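Local coordinates for protein Trypsin/chymotrypsin inhibitor (Alocasia macrorrhizos, PDB 5YCZ) that inhibits the serine proteases trypsin and alpha-chymotrypsin as a homodimeric Kunitz-type inhibitor of the beta-trefoil fold, at residues L152-L157 with I168-P173; F116-A121 with Y131-C136. All blocks are in the same frame, centred on the assembly; numbering follows the deposited sequence.

Overall arrangement
Contacts 1 and 2 lie in series along the chain and meet in one antiparallel sheet of this beta-trefoil inhibitor, with their centres 10 Å apart. In contact 2, strands 116-120 and 131-135 form a hairpin; in contact 1, the start of strand 153-159 meets the end of strand 164-168 and the loop after it. Strands 131-135 and 153-159 are sheet neighbours and join the two contacts: Leu152 N lies 2.7 Å from Val135 O, and Gly153 O lies 2.8 Å from Val135 N, both probable hydrogen bonds. The predicted reactive bond, Leu56-Ala57, is not part of either contact; the side chain of Leu56 is about 6 Å from that of Ile133 and about 9 Å from that of Leu155.

Contact 1 (L152-L157 with I168-P173); sequences LGTLGL and INNESP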
ATOM      1  N   LEU A 152     -14.241 -15.994  12.125  1.00 26.44           N
ATOM      2  CA  LEU A 152     -15.607 -15.742  11.698  1.00 24.08           C
ATOM      3  C   LEU A 152     -16.006 -16.681  10.582  1.00 30.29           C
ATOM      4  O   LEU A 152     -17.187 -17.034  10.475  1.00 33.92           O
ATOM      5  CB  LEU A 152     -15.780 -14.298  11.246  1.00 29.36           C
ATOM      6  CG  LEU A 152     -15.405 -13.205  12.246  1.00 30.86           C
ATOM      7  CD1 LEU A 152     -15.810 -11.835  11.715  1.00 27.11           C
ATOM      8  CD2 LEU A 152     -16.034 -13.481  13.628  1.00 26.13           C
ATOM      9  N   GLY A 153     -15.051 -17.092   9.737  1.00 27.44           N
ATOM     10  CA  GLY A 153     -15.332 -18.011   8.658  1.00 27.15           C
ATOM     11  C   GLY A 153     -14.648 -17.592   7.369  1.00 25.66           C
ATOM     12  O   GLY A 153     -13.765 -16.739   7.346  1.00 23.99           O
ATOM     13  N   THR A 154     -15.082 -18.203   6.275  1.00 27.12           N
ATOM     14  CA  THR A 154     -14.376 -18.156   5.004  1.00 27.12           C
ATOM     15  C   THR A 154     -15.033 -17.154   4.060  1.00 23.46           C
ATOM     16  O   THR A 154     -16.261 -17.003   4.050  1.00 22.72           O
ATOM     17  CB  THR A 154     -14.343 -19.561   4.381  1.00 32.08           C
ATOM     18  OG1 THR A 154     -14.032 -20.526   5.402  1.00 39.14           O
ATOM     19  CG2 THR A 154     -13.268 -19.653   3.321  1.00 27.65           C
ATOM     20  N   LEU A 155     -14.200 -16.462   3.277  1.00 23.55           N
ATOM     21  CA  LEU A 155     -14.688 -15.482   2.313  1.00 20.11           C
ATOM     22  C   LEU A 155     -15.242 -16.176   1.083  1.00 22.37           C
ATOM     23  O   LEU A 155     -14.594 -17.063   0.511  1.00 23.19           O
ATOM     24  CB  LEU A 155     -13.578 -14.524   1.903  1.00 17.05           C
ATOM     25  CG  LEU A 155     -13.062 -13.606   3.005  1.00 21.17           C
ATOM     26  CD1 LEU A 155     -12.047 -12.613   2.471  1.00 18.14           C
ATOM     27  CD2 LEU A 155     -14.205 -12.876   3.701  1.00 18.56           C
ATOM     28  N   GLY A 156     -16.447 -15.781   0.679  1.00 21.75           N
ATOM     29  CA  GLY A 156     -17.012 -16.250  -0.563  1.00 21.96           C
ATOM     30  C   GLY A 156     -17.437 -15.059  -1.387  1.00 21.76           C
ATOM     31  O   GLY A 156     -17.505 -13.935  -0.893  1.00 27.02           O
ATOM     32  N   LEU A 157     -17.705 -15.304  -2.666  1.00 20.52           N
ATOM     33  CA  LEU A 157     -18.206 -14.232  -3.515  1.00 18.88           C
ATOM     34  C   LEU A 157     -19.649 -13.904  -3.153  1.00 24.09           C
ATOM     35  O   LEU A 157     -20.467 -14.802  -2.929  1.00 26.62           O
ATOM     36  CB  LEU A 157     -18.109 -14.629  -4.986  1.00 22.99           C
ATOM     37  CG  LEU A 157     -16.710 -14.979  -5.497  1.00 26.73           C
ATOM     38  CD1 LEU A 157     -16.769 -15.378  -6.954  1.00 20.96           C
ATOM     39  CD2 LEU A 157     -15.756 -13.821  -5.256  1.00 18.23           C
ATOM     40  N   ILE A 168     -18.791 -13.642   4.328  1.00 20.12           N
ATOM     41  CA  ILE A 168     -18.557 -14.940   4.954  1.00 24.05           C
ATOM     42  C   ILE A 168     -19.457 -15.961   4.281  1.00 24.80           C
ATOM     43  O   ILE A 168     -20.685 -15.847   4.332  1.00 29.26           O
ATOM     44  CB  ILE A 168     -18.838 -14.906   6.465  1.00 27.17           C
ATOM     45  CG1 ILE A 168     -17.926 -13.907   7.175  1.00 24.66           C
ATOM     46  CG2 ILE A 168     -18.684 -16.320   7.044  1.00 22.56           C
ATOM     47  CD1 ILE A 168     -16.532 -14.456   7.408  1.00 24.42           C
ATOM     48  N   ASN A 169     -18.861 -16.969   3.666  1.00 25.21           N
ATOM     49  CA  ASN A 169     -19.656 -18.051   3.091  1.00 26.79           C
ATOM     50  C   ASN A 169     -18.905 -19.363   3.293  1.00 28.38           C
ATOM     51  O   ASN A 169     -17.969 -19.680   2.554  1.00 28.39           O
ATOM     52  CB  ASN A 169     -19.936 -17.799   1.629  1.00 25.85           C
ATOM     53  CG  ASN A 169     -20.829 -18.839   1.045  1.00 29.22           C
ATOM     54  OD1 ASN A 169     -20.801 -20.007   1.445  1.00 28.87           O
ATOM     55  ND2 ASN A 169     -21.651 -18.426   0.094  1.00 35.02           N
ATOM     56  N   ASN A 170     -19.335 -20.146   4.271  1.00 30.68           N
ATOM     57  CA  ASN A 170     -18.510 -21.294   4.624  1.00 34.87           C
ATOM     58  C   ASN A 170     -18.673 -22.429   3.625  1.00 34.33           C
ATOM     59  O   ASN A 170     -17.695 -23.114   3.305  1.00 35.04           O
ATOM     60  CB  ASN A 170     -18.827 -21.748   6.043  1.00 33.77           C
ATOM     61  CG  ASN A 170     -18.262 -20.816   7.084  1.00 31.86           C
ATOM     62  OD1 ASN A 170     -17.073 -20.510   7.079  1.00 36.20           O
ATOM     63  ND2 ASN A 170     -19.109 -20.350   7.974  1.00 31.13           N
ATOM     64  N   GLU A 171     -19.877 -22.626   3.081  1.00 38.09           N
ATOM     65  CA  GLU A 171     -20.010 -23.738   2.144  1.00 42.08           C
ATOM     66  C   GLU A 171     -19.448 -23.403   0.767  1.00 36.33           C
ATOM     67  O   GLU A 171     -18.888 -24.280   0.105  1.00 40.30           O
ATOM     68  CB  GLU A 171     -21.464 -24.204   2.040  1.00 40.35           C
ATOM     69  CG  GLU A 171     -21.721 -25.383   1.037  1.00 51.37           C
ATOM     70  CD  GLU A 171     -20.951 -26.711   1.312  1.00 59.53           C
ATOM     71  OE1 GLU A 171     -21.294 -27.734   0.666  1.00 59.93           O
ATOM     72  OE2 GLU A 171     -20.015 -26.756   2.148  1.00 59.62           O
ATOM     73  N   SER A 172     -19.542 -22.160   0.311  1.00 30.43           N
ATOM     74  CA  SER A 172     -19.063 -21.815  -1.027  1.00 33.27           C
ATOM     75  C   SER A 172     -17.953 -20.779  -0.963  1.00 28.81           C
ATOM     76  O   SER A 172     -18.116 -19.652  -1.444  1.00 31.98           O
ATOM     77  CB  SER A 172     -20.209 -21.328  -1.906  1.00 31.13           C
ATOM     78  OG  SER A 172     -21.215 -22.326  -1.942  1.00 43.73           O
ATOM     79  N   PRO A 173     -16.810 -21.130  -0.389  1.00 30.21           N
ATOM     80  CA  PRO A 173     -15.699 -20.183  -0.339  1.00 26.64           C
ATOM     81  C   PRO A 173     -15.177 -19.830  -1.728  1.00 28.84           C
ATOM     82  O   PRO A 173     -15.186 -20.640  -2.658  1.00 30.59           O
ATOM     83  CB  PRO A 173     -14.643 -20.939   0.472  1.00 26.87           C
ATOM     84  CG  PRO A 173     -14.939 -22.351   0.216  1.00 26.54           C
ATOM     85  CD  PRO A 173     -16.422 -22.437   0.172  1.00 29.38           C
TER
HETATM   86  O   HOH W   1     -19.462 -19.123  10.196  1.00 37.54           O
HETATM   87  O   HOH W   2     -15.327 -23.200   4.758  1.00 39.82           O
HETATM   88  O   HOH W   3     -17.609 -18.538  -3.554  1.00 34.31           O
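The side-chain carbonyl oxygen of Asn170, OD1, is held against the backbone of 152-157 by Thr154 N, which donates to it over 3.2 Å from above the carbonyl plane. Thr154 OG1 stands 3.5 Å from the same OD1, a weak and unsettled bond, since a water also lies within hydrogen-bonding distance of this hydroxyl. The other end of the amide is tied down through a second water, which accepts from Asn170 ND2 and donates to Leu152 O. A short bond from Asn169 N to Thr154 O, 2.6 Å and nearly straight on to the carbonyl, joins the two backbones just beyond the antiparallel pair Leu155-Ile168. With CG anti to the backbone N (chi1 -176°), the Asn169 amide turns its OD1 toward Ser172 N, which donates over 2.7 Å, an Asx motif that folds the loop back. This return brings Pro173 CB to 3.4 Å from Thr154 CG2, while Ile168 CD1 lies against Gly153 O. Ile168 CD1 also packs 3.9 Å from Leu152 CB. The contact joins strand 153-159 to the end of strand 164-168 and the loop leading to strand 176-180; Thr154 and Pro173 also pack on Gln132 of strand 131-135, and Ile168 reaches Phe92 of strand 91-93.

Contact 2 (F116-A121 with Y131-C136); sequences FAIRKA and YQIEVC
Arg119 leaves its strand with CG anti to the carbonyl carbon (chi1 -66°) and bends at chi3, while Glu134 starts with a similar first torsion (chi1 -73°) and bends at chi2; these torsions bring the two side chains obliquely across each other on the face they share with Ala117 and Gln132. They belong to a beta hairpin of the beta-trefoil fold, in which strands 116-120 and 131-135 run antiparallel. The ion pair is long, 3.5 Å between Arg119 NH1 and Glu134 OE2, and the guanidinium and carboxylate planes stand 77° apart; Arg119 CD comes closer to the same oxygen, so the aliphatic part of the chain shares the contact. Two hydrogen-bonded pairs, Ala117 with Glu134 and Arg119 with Gln132, hold the ladder together, Glu134 N donating to Ala117 O over 2.7 Å in an almost linear bond.

Phe116, Ile118, Ile133 and Val135 lie on the opposite face of the hairpin. There Phe116 CD2 lies 3.7 Å from Ile133 CG2, and the Phe116 and Val135 side chains run side by side. Leu74 and Ile76 of strand 74-77 continue this apolar layer, and Leu155 of strand 153-159 adds to it next to Ile133 and Val135. At the end of the hairpin nearer its loop, Ile118 CG2 packs 3.6 Å from Tyr131 CB, and the Tyr131 hydroxyl is hydrogen-bonded to Leu5 N. At the opposite end Cys136, disulfide-linked to Cys151, places its SG 4.1 Å from Ala117 CB.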
ATOM      1  N   PHE A 116      -6.504 -11.737   8.798  1.00 23.15           N
ATOM      2  CA  PHE A 116      -6.951 -12.815   7.940  1.00 24.45           C
ATOM      3  C   PHE A 116      -5.935 -13.949   8.014  1.00 24.77           C
ATOM      4  O   PHE A 116      -4.780 -13.748   8.403  1.00 23.62           O
ATOM      5  CB  PHE A 116      -7.130 -12.326   6.494  1.00 17.83           C
ATOM      6  CG  PHE A 116      -8.133 -11.227   6.354  1.00 18.13           C
ATOM      7  CD1 PHE A 116      -7.792  -9.908   6.652  1.00 18.37           C
ATOM      8  CD2 PHE A 116      -9.422 -11.504   5.943  1.00 16.30           C
ATOM      9  CE1 PHE A 116      -8.719  -8.885   6.535  1.00 17.64           C
ATOM     10  CE2 PHE A 116     -10.360 -10.488   5.823  1.00 19.08           C
ATOM     11  CZ  PHE A 116     -10.010  -9.172   6.110  1.00 17.87           C
ATOM     12  N   ALA A 117      -6.385 -15.153   7.663  1.00 23.82           N
ATOM     13  CA  ALA A 117      -5.499 -16.287   7.472  1.00 28.51           C
ATOM     14  C   ALA A 117      -5.818 -16.940   6.140  1.00 25.93           C
ATOM     15  O   ALA A 117      -6.928 -16.800   5.620  1.00 30.59           O
ATOM     16  CB  ALA A 117      -5.634 -17.310   8.600  1.00 30.03           C
ATOM     17  N   ILE A 118      -4.833 -17.645   5.586  1.00 24.26           N
ATOM     18  CA  ILE A 118      -4.993 -18.409   4.355  1.00 29.81           C
ATOM     19  C   ILE A 118      -4.836 -19.895   4.650  1.00 31.06           C
ATOM     20  O   ILE A 118      -3.951 -20.309   5.408  1.00 30.78           O
ATOM     21  CB  ILE A 118      -3.988 -17.972   3.274  1.00 31.99           C
ATOM     22  CG1 ILE A 118      -4.148 -16.488   2.980  1.00 30.86           C
ATOM     23  CG2 ILE A 118      -4.181 -18.785   1.992  1.00 34.23           C
ATOM     24  CD1 ILE A 118      -2.851 -15.811   2.588  1.00 30.38           C
ATOM     25  N   ARG A 119      -5.681 -20.697   4.016  1.00 34.28           N
ATOM     26  CA  ARG A 119      -5.724 -22.135   4.213  1.00 36.79           C
ATOM     27  C   ARG A 119      -5.910 -22.810   2.865  1.00 38.23           C
ATOM     28  O   ARG A 119      -6.493 -22.227   1.947  1.00 41.20           O
ATOM     29  CB  ARG A 119      -6.869 -22.538   5.159  1.00 31.74           C
ATOM     30  CG  ARG A 119      -6.686 -22.052   6.578  1.00 40.80           C
ATOM     31  CD  ARG A 119      -7.426 -22.926   7.583  1.00 46.17           C
ATOM     32  NE  ARG A 119      -6.557 -23.289   8.702  1.00 46.01           N
ATOM     33  CZ  ARG A 119      -6.355 -22.517   9.765  1.00 50.15           C
ATOM     34  NH1 ARG A 119      -6.969 -21.333   9.850  1.00 43.49           N
ATOM     35  NH2 ARG A 119      -5.545 -22.929  10.739  1.00 45.70           N
ATOM     36  N   LYS A 120      -5.424 -24.053   2.762  1.00 44.63           N
ATOM     37  CA  LYS A 120      -5.650 -24.872   1.573  1.00 45.70           C
ATOM     38  C   LYS A 120      -7.124 -25.244   1.442  1.00 39.84           C
ATOM     39  O   LYS A 120      -7.871 -25.284   2.416  1.00 41.68           O
ATOM     40  CB  LYS A 120      -4.792 -26.146   1.616  1.00 49.29           C
ATOM     41  CG  LYS A 120      -4.185 -26.569   0.261  1.00 51.16           C
ATOM     42  CD  LYS A 120      -2.719 -26.999   0.384  1.00 56.91           C
ATOM     43  CE  LYS A 120      -1.993 -27.058  -0.978  1.00 57.31           C
ATOM     44  NZ  LYS A 120      -0.502 -27.159  -0.822  1.00 53.51           N
ATOM     45  N   ALA A 121      -7.543 -25.505   0.215  1.00 46.68           N
ATOM     46  CA  ALA A 121      -8.863 -26.053  -0.056  1.00 49.61           C
ATOM     47  C   ALA A 121      -8.660 -27.366  -0.798  1.00 62.06           C
ATOM     48  O   ALA A 121      -8.038 -27.387  -1.865  1.00 65.24           O
ATOM     49  CB  ALA A 121      -9.708 -25.074  -0.869  1.00 48.25           C
ATOM     50  N   TYR A 131      -6.408 -22.198  -2.422  1.00 42.18           N
ATOM     51  CA  TYR A 131      -6.494 -21.677  -1.076  1.00 35.79           C
ATOM     52  C   TYR A 131      -7.806 -20.939  -0.905  1.00 35.75           C
ATOM     53  O   TYR A 131      -8.546 -20.681  -1.859  1.00 32.45           O
ATOM     54  CB  TYR A 131      -5.300 -20.778  -0.754  1.00 40.64           C
ATOM     55  CG  TYR A 131      -3.963 -21.487  -0.861  1.00 43.37           C
ATOM     56  CD1 TYR A 131      -3.361 -22.049   0.262  1.00 41.55           C
ATOM     57  CD2 TYR A 131      -3.303 -21.601  -2.088  1.00 44.55           C
ATOM     58  CE1 TYR A 131      -2.141 -22.706   0.166  1.00 46.52           C
ATOM     59  CE2 TYR A 131      -2.081 -22.262  -2.192  1.00 48.63           C
ATOM     60  CZ  TYR A 131      -1.512 -22.813  -1.065  1.00 45.84           C
ATOM     61  OH  TYR A 131      -0.310 -23.462  -1.165  1.00 50.53           O
ATOM     62  N   GLN A 132      -8.107 -20.638   0.346  1.00 37.51           N
ATOM     63  CA  GLN A 132      -9.172 -19.719   0.694  1.00 31.37           C
ATOM     64  C   GLN A 132      -8.634 -18.733   1.727  1.00 33.76           C
ATOM     65  O   GLN A 132      -7.551 -18.923   2.296  1.00 27.28           O
ATOM     66  CB  GLN A 132     -10.384 -20.456   1.249  1.00 28.03           C
ATOM     67  CG  GLN A 132     -10.725 -21.732   0.548  1.00 34.93           C
ATOM     68  CD  GLN A 132     -11.380 -22.700   1.499  1.00 39.79           C
ATOM     69  OE1 GLN A 132     -11.145 -22.641   2.711  1.00 32.16           O
ATOM     70  NE2 GLN A 132     -12.214 -23.592   0.966  1.00 39.34           N
ATOM     71  N   ILE A 133      -9.400 -17.669   1.969  1.00 29.03           N
ATOM     72  CA  ILE A 133      -9.089 -16.686   2.998  1.00 21.78           C
ATOM     73  C   ILE A 133     -10.120 -16.798   4.103  1.00 23.76           C
ATOM     74  O   ILE A 133     -11.327 -16.891   3.842  1.00 22.12           O
ATOM     75  CB  ILE A 133      -9.068 -15.269   2.429  1.00 24.32           C
ATOM     76  CG1 ILE A 133      -8.078 -15.234   1.265  1.00 28.05           C
ATOM     77  CG2 ILE A 133      -8.745 -14.268   3.536  1.00 20.41           C
ATOM     78  CD1 ILE A 133      -7.565 -13.857   0.958  1.00 26.65           C
ATOM     79  N   GLU A 134      -9.648 -16.799   5.333  1.00 25.90           N
ATOM     80  CA  GLU A 134     -10.525 -16.834   6.480  1.00 25.25           C
ATOM     81  C   GLU A 134     -10.397 -15.519   7.213  1.00 24.80           C
ATOM     82  O   GLU A 134      -9.326 -14.913   7.220  1.00 29.54           O
ATOM     83  CB  GLU A 134     -10.168 -17.987   7.399  1.00 28.70           C
ATOM     84  CG  GLU A 134     -10.579 -19.327   6.818  1.00 40.43           C
ATOM     85  CD  GLU A 134     -10.952 -20.311   7.895  1.00 48.23           C
ATOM     86  OE1 GLU A 134     -12.106 -20.237   8.398  1.00 47.50           O
ATOM     87  OE2 GLU A 134     -10.077 -21.136   8.246  1.00 49.94           O
ATOM     88  N   VAL A 135     -11.507 -15.077   7.797  1.00 21.20           N
ATOM     89  CA  VAL A 135     -11.540 -13.929   8.697  1.00 23.59           C
ATOM     90  C   VAL A 135     -11.264 -14.432  10.113  1.00 25.12           C
ATOM     91  O   VAL A 135     -12.085 -15.147  10.688  1.00 29.42           O
ATOM     92  CB  VAL A 135     -12.898 -13.228   8.619  1.00 23.82           C
ATOM     93  CG1 VAL A 135     -12.854 -11.897   9.333  1.00 22.67           C
ATOM     94  CG2 VAL A 135     -13.317 -13.088   7.167  1.00 21.73           C
ATOM     95  N   CYS A 136     -10.117 -14.074  10.694  1.00 25.74           N
ATOM     96  CA  CYS A 136      -9.724 -14.633  11.995  1.00 33.47           C
ATOM     97  C   CYS A 136      -9.344 -13.533  12.976  1.00 25.55           C
ATOM     98  O   CYS A 136      -8.166 -13.213  13.145  1.00 24.58           O
ATOM     99  CB  CYS A 136      -8.570 -15.629  11.852  1.00 34.74           C
ATOM    100  SG  CYS A 136      -8.971 -17.128  10.920  1.00 57.80           S
TER